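Local coordinates for protein alpha-1,2-Mannosidase (Trichoderma reesei, PDB 1HCU) that probably trims alpha-1,2-linked mannose residues from high-mannose N-glycans as a calcium-dependent glycoside hydrolase of family 47, at residues Gly238-Leu243 with Ala309-Gly314; Ser275-Leu280 with Gly314-Gly319. All blocks are in the same frame, centred on the assembly; numbering follows the deposited sequence.

Contact 1: residues Gly238-Leu243 with Ala309-Gly314; sequences GSWSGL and ASFGGG
In the (alpha/alpha)7 barrel fold of glycoside hydrolase family 47, the loop carrying Trp240, between strand 237-238 and helix 245-257, packs against Ala309 and Phe311 in the 3-10 turn and short link that lead into helix 312-323. The contact is largely buried and belongs to the surroundings of the active site: Phe311 also touches Asp245 and Glu393, both predicted active-site residues, and lies about 6 Å, side chain to ion, from a bound calcium. The long directions of the two aromatic side chains cross at about a right angle, although their ring planes are only about 30° apart. Phe311 CZ comes to the indole edge, near its plane, 3.8 Å from Trp240 CE3. The Trp240 backbone joins in, since its carbonyl O sits in the plane of the Phe311 ring, at the edge, 3.5 Å from CE2. That same oxygen receives a CA-H...O contact from Ala309 CA at 3.3 Å. With CG anti to the carbonyl carbon (chi1 -78°), the indole runs past Phe311, offering it the CE3 flank, while its far end reaches on to Phe316. An alanine at Phe311 would remove the ring, which is likely to leave the Trp240 CE3 edge and carbonyl without their aromatic neighbour and open a gap beside Asp245 and Glu393. Ala309 CB lies 3.6 Å from Trp240 O, and Ser241 CB is 4.2 Å from Ala309 CB. Within the loop, Ser239 OG and Ser241 OG are hydrogen-bonded at 3.0 Å, bridging the two residues that flank Trp240.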
loop_
_atom_site.group_PDB
_atom_site.type_symbol
_atom_site.label_atom_id
_atom_site.label_comp_id
_atom_site.label_asym_id
_atom_site.label_seq_id
_atom_site.Cartn_x
_atom_site.Cartn_y
_atom_site.Cartn_z
ATOM N N GLY A 238 -2.119 -18.696 -2.016
ATOM C CA GLY A 238 -1.712 -17.352 -1.664
ATOM C C GLY A 238 -0.933 -16.699 -2.783
ATOM O O GLY A 238 -0.842 -17.256 -3.880
ATOM N N SER A 239 -0.361 -15.531 -2.498
ATOM C CA SER A 239 0.412 -14.773 -3.476
ATOM C C SER A 239 0.916 -13.503 -2.819
ATOM O O SER A 239 0.742 -13.307 -1.621
ATOM C CB SER A 239 -0.476 -14.362 -4.640
ATOM O OG SER A 239 -1.396 -13.367 -4.214
ATOM N N TRP A 240 1.535 -12.635 -3.616
ATOM C CA TRP A 240 2.005 -11.358 -3.105
ATOM C C TRP A 240 1.084 -10.235 -3.586
ATOM O O TRP A 240 1.491 -9.079 -3.685
ATOM C CB TRP A 240 3.456 -11.092 -3.523
ATOM C CG TRP A 240 4.439 -11.861 -2.681
ATOM C CD1 TRP A 240 4.652 -13.209 -2.698
ATOM C CD2 TRP A 240 5.283 -11.336 -1.649
ATOM N NE1 TRP A 240 5.572 -13.559 -1.740
ATOM C CE2 TRP A 240 5.978 -12.433 -1.079
ATOM C CE3 TRP A 240 5.518 -10.046 -1.147
ATOM C CZ2 TRP A 240 6.895 -12.284 -0.030
ATOM C CZ3 TRP A 240 6.434 -9.893 -0.099
ATOM C CH2 TRP A 240 7.109 -11.007 0.448
ATOM N N SER A 241 -0.166 -10.579 -3.883
ATOM C CA SER A 241 -1.121 -9.573 -4.333
ATOM C C SER A 241 -2.380 -9.551 -3.459
ATOM O O SER A 241 -2.309 -9.791 -2.256
ATOM C CB SER A 241 -1.493 -9.795 -5.811
ATOM O OG SER A 241 -2.176 -11.016 -5.990
ATOM N N GLY A 242 -3.522 -9.245 -4.065
ATOM C CA GLY A 242 -4.767 -9.171 -3.319
ATOM C C GLY A 242 -5.017 -10.286 -2.321
ATOM O O GLY A 242 -4.746 -11.454 -2.599
ATOM N N LEU A 243 -5.527 -9.912 -1.149
ATOM C CA LEU A 243 -5.849 -10.861 -0.086
ATOM C C LEU A 243 -4.689 -11.386 0.755
ATOM O O LEU A 243 -4.927 -12.072 1.753
ATOM C CB LEU A 243 -6.601 -12.064 -0.661
ATOM C CG LEU A 243 -7.895 -11.784 -1.415
ATOM C CD1 LEU A 243 -8.405 -13.103 -1.967
ATOM C CD2 LEU A 243 -8.926 -11.123 -0.494
ATOM N N ALA A 309 1.075 -6.707 -6.834
ATOM C CA ALA A 309 2.293 -7.433 -6.475
ATOM C C ALA A 309 3.577 -6.659 -6.771
ATOM O O ALA A 309 4.652 -7.059 -6.329
ATOM C CB ALA A 309 2.334 -8.774 -7.188
ATOM N N SER A 310 3.479 -5.554 -7.504
ATOM C CA SER A 310 4.689 -4.813 -7.827
ATOM C C SER A 310 5.306 -4.108 -6.617
ATOM O O SER A 310 6.403 -3.561 -6.711
ATOM C CB SER A 310 4.424 -3.800 -8.946
ATOM O OG SER A 310 3.585 -2.750 -8.506
ATOM N N PHE A 311 4.613 -4.125 -5.483
ATOM C CA PHE A 311 5.120 -3.479 -4.270
ATOM C C PHE A 311 6.207 -4.378 -3.673
ATOM O O PHE A 311 7.019 -3.941 -2.860
ATOM C CB PHE A 311 3.996 -3.315 -3.239
ATOM C CG PHE A 311 3.906 -4.463 -2.266
ATOM C CD1 PHE A 311 4.476 -4.361 -1.002
ATOM C CD2 PHE A 311 3.337 -5.674 -2.648
ATOM C CE1 PHE A 311 4.486 -5.451 -0.132
ATOM C CE2 PHE A 311 3.343 -6.768 -1.794
ATOM C CZ PHE A 311 3.920 -6.656 -0.531
ATOM N N GLY A 312 6.198 -5.642 -4.084
ATOM C CA GLY A 312 7.164 -6.607 -3.589
ATOM C C GLY A 312 8.609 -6.150 -3.644
ATOM O O GLY A 312 9.355 -6.337 -2.681
ATOM N N GLY A 313 9.004 -5.548 -4.763
ATOM C CA GLY A 313 10.376 -5.095 -4.912
ATOM C C GLY A 313 10.880 -4.257 -3.755
ATOM O O GLY A 313 11.983 -4.471 -3.237
ATOM N N GLY A 314 10.068 -3.293 -3.349
ATOM C CA GLY A 314 10.450 -2.436 -2.249
ATOM C C GLY A 314 10.501 -3.198 -0.941
ATOM O O GLY A 314 11.351 -2.917 -0.089
#

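Contact 2: residues Ser275-Leu280 with Gly314-Gly319; sequences STIGHL and GNFILG
The Phe316 ring meets Thr276 at its edge and Ile277 at a slant, an example of one aromatic side chain spanning most of the gap between two helices. Thr276 OG1 lies near the ring plane, beyond the rim, 3.3 Å from Phe316 CZ; an oxygen placed there faces the slightly positive hydrogens of the ring edge and not its pi cloud. Ile277 comes in obliquely, and two consecutive atoms of its longer branch touch the same ring carbon: CG1 is 3.6 Å from Phe316 CE2, and CD1 reaches that carbon equally closely. The branch is fully extended (chi2 -179°), which carries CD1 along the ring from CE2 toward CD2, at 4.1 Å from the latter. Thr276 and Ile277 run past Phe316 in the opposite direction, meeting the outer part of its ring. The backbones stay well apart, the nearest alpha carbons, those of Ile277 and Phe316, being 10.0 Å from each other. No hydrogen bond crosses between the segments, and the contact is small, resting on three residues. Thr276 also starts a wider, pi-type turn running to Leu280, close to the end of helix 263-280. Other aromatic rings complete the surroundings of Phe316: Trp240 meets it with planes at about 40°, and Phe331 also meets it at a tilt. Helix 312-323 is thus joined on this side to helix 263-280, while helix 326-344 packs on both through Leu335 against Phe316 and Tyr328 against Ile277, and the strand 292-297 adjoins Leu280 by a backbone hydrogen bond with Ser294.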
loop_
_atom_site.group_PDB
_atom_site.type_symbol
_atom_site.label_atom_id
_atom_site.label_comp_id
_atom_site.label_asym_id
_atom_site.label_seq_id
_atom_site.Cartn_x
_atom_site.Cartn_y
_atom_site.Cartn_z
ATOM N N SER A 275 11.286 -18.578 0.548
ATOM C CA SER A 275 10.410 -19.467 -0.199
ATOM C C SER A 275 9.886 -18.854 -1.501
ATOM O O SER A 275 9.735 -19.568 -2.484
ATOM C CB SER A 275 9.226 -19.926 0.666
ATOM O OG SER A 275 9.636 -20.900 1.597
ATOM N N THR A 276 9.602 -17.554 -1.532
ATOM C CA THR A 276 9.099 -16.989 -2.783
ATOM C C THR A 276 10.243 -16.853 -3.782
ATOM O O THR A 276 10.036 -16.927 -4.988
ATOM C CB THR A 276 8.391 -15.618 -2.586
ATOM O OG1 THR A 276 9.320 -14.545 -2.764
ATOM C CG2 THR A 276 7.777 -15.541 -1.211
ATOM N N ILE A 277 11.455 -16.685 -3.270
ATOM C CA ILE A 277 12.619 -16.568 -4.125
ATOM C C ILE A 277 12.950 -17.904 -4.780
ATOM O O ILE A 277 13.295 -17.950 -5.960
ATOM C CB ILE A 277 13.851 -16.078 -3.333
ATOM C CG1 ILE A 277 13.676 -14.604 -2.967
ATOM C CG2 ILE A 277 15.121 -16.252 -4.168
ATOM C CD1 ILE A 277 14.843 -14.024 -2.202
ATOM N N GLY A 278 12.832 -18.992 -4.024
ATOM C CA GLY A 278 13.140 -20.297 -4.581
ATOM C C GLY A 278 11.981 -20.994 -5.278
ATOM O O GLY A 278 12.193 -21.948 -6.022
ATOM N N HIS A 279 10.759 -20.512 -5.075
ATOM C CA HIS A 279 9.600 -21.177 -5.668
ATOM C C HIS A 279 8.595 -20.300 -6.425
ATOM O O HIS A 279 7.920 -20.782 -7.325
ATOM C CB HIS A 279 8.858 -21.944 -4.573
ATOM C CG HIS A 279 9.734 -22.858 -3.773
ATOM N ND1 HIS A 279 10.284 -24.011 -4.293
ATOM C CD2 HIS A 279 10.151 -22.793 -2.486
ATOM C CE1 HIS A 279 10.999 -24.615 -3.361
ATOM N NE2 HIS A 279 10.936 -23.895 -2.256
ATOM N N LEU A 280 8.490 -19.025 -6.062
ATOM C CA LEU A 280 7.538 -18.128 -6.716
ATOM C C LEU A 280 8.169 -17.302 -7.839
ATOM O O LEU A 280 7.456 -16.797 -8.711
ATOM C CB LEU A 280 6.887 -17.195 -5.685
ATOM C CG LEU A 280 6.056 -17.851 -4.563
ATOM C CD1 LEU A 280 5.334 -16.773 -3.766
ATOM C CD2 LEU A 280 5.038 -18.808 -5.160
ATOM N N GLY A 314 10.068 -3.293 -3.349
ATOM C CA GLY A 314 10.450 -2.436 -2.249
ATOM C C GLY A 314 10.501 -3.198 -0.941
ATOM O O GLY A 314 11.351 -2.917 -0.089
ATOM N N ASN A 315 9.613 -4.174 -0.775
ATOM C CA ASN A 315 9.599 -4.930 0.469
ATOM C C ASN A 315 10.862 -5.772 0.657
ATOM O O ASN A 315 11.437 -5.777 1.748
ATOM C CB ASN A 315 8.357 -5.822 0.559
ATOM C CG ASN A 315 8.037 -6.208 1.985
ATOM O OD1 ASN A 315 7.868 -5.340 2.846
ATOM N ND2 ASN A 315 7.952 -7.502 2.250
ATOM N N PHE A 316 11.293 -6.476 -0.394
ATOM C CA PHE A 316 12.507 -7.288 -0.312
ATOM C C PHE A 316 13.710 -6.395 -0.035
ATOM O O PHE A 316 14.613 -6.767 0.720
ATOM C CB PHE A 316 12.740 -8.076 -1.611
ATOM C CG PHE A 316 12.088 -9.431 -1.619
ATOM C CD1 PHE A 316 10.734 -9.570 -1.914
ATOM C CD2 PHE A 316 12.820 -10.562 -1.279
ATOM C CE1 PHE A 316 10.121 -10.817 -1.867
ATOM C CE2 PHE A 316 12.217 -11.822 -1.228
ATOM C CZ PHE A 316 10.862 -11.948 -1.522
ATOM N N ILE A 317 13.708 -5.219 -0.659
ATOM C CA ILE A 317 14.771 -4.243 -0.475
ATOM C C ILE A 317 14.770 -3.816 0.984
ATOM O O ILE A 317 15.823 -3.837 1.636
ATOM C CB ILE A 317 14.568 -3.001 -1.390
ATOM C CG1 ILE A 317 14.907 -3.369 -2.835
ATOM C CG2 ILE A 317 15.439 -1.842 -0.922
ATOM C CD1 ILE A 317 14.481 -2.343 -3.852
ATOM N N LEU A 318 13.597 -3.452 1.507
ATOM C CA LEU A 318 13.505 -3.041 2.907
ATOM C C LEU A 318 14.085 -4.113 3.818
ATOM O O LEU A 318 14.876 -3.816 4.719
ATOM C CB LEU A 318 12.060 -2.777 3.305
ATOM C CG LEU A 318 11.853 -2.413 4.778
ATOM C CD1 LEU A 318 12.777 -1.260 5.185
ATOM C CD2 LEU A 318 10.407 -2.031 4.987
ATOM N N GLY A 319 13.686 -5.360 3.571
ATOM C CA GLY A 319 14.176 -6.482 4.354
ATOM C C GLY A 319 15.682 -6.632 4.249
ATOM O O GLY A 319 16.340 -6.956 5.227
#

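In the fold
Both contacts are buried, use helix 312-323 and share Gly314, yet they illustrate how packing chemistry shifts with place in the fold. Contact 1 lies nearer the centre of the chain, about 10 Å from it, beside the predicted catalytic residues and the calcium ion, and it mixes aromatic edges with backbone carbonyl contacts in a loop. Contact 2, centred about 16 Å out and with the partly exposed Ile277 at its margin, is helix against helix, with side chains alone meeting. Trp240 links the two: its indole belongs to contact 1, but its CH2 lies 3.8 Å from CE1 of Phe316. Phe311, Trp240 and Phe316 thus follow one another in contact.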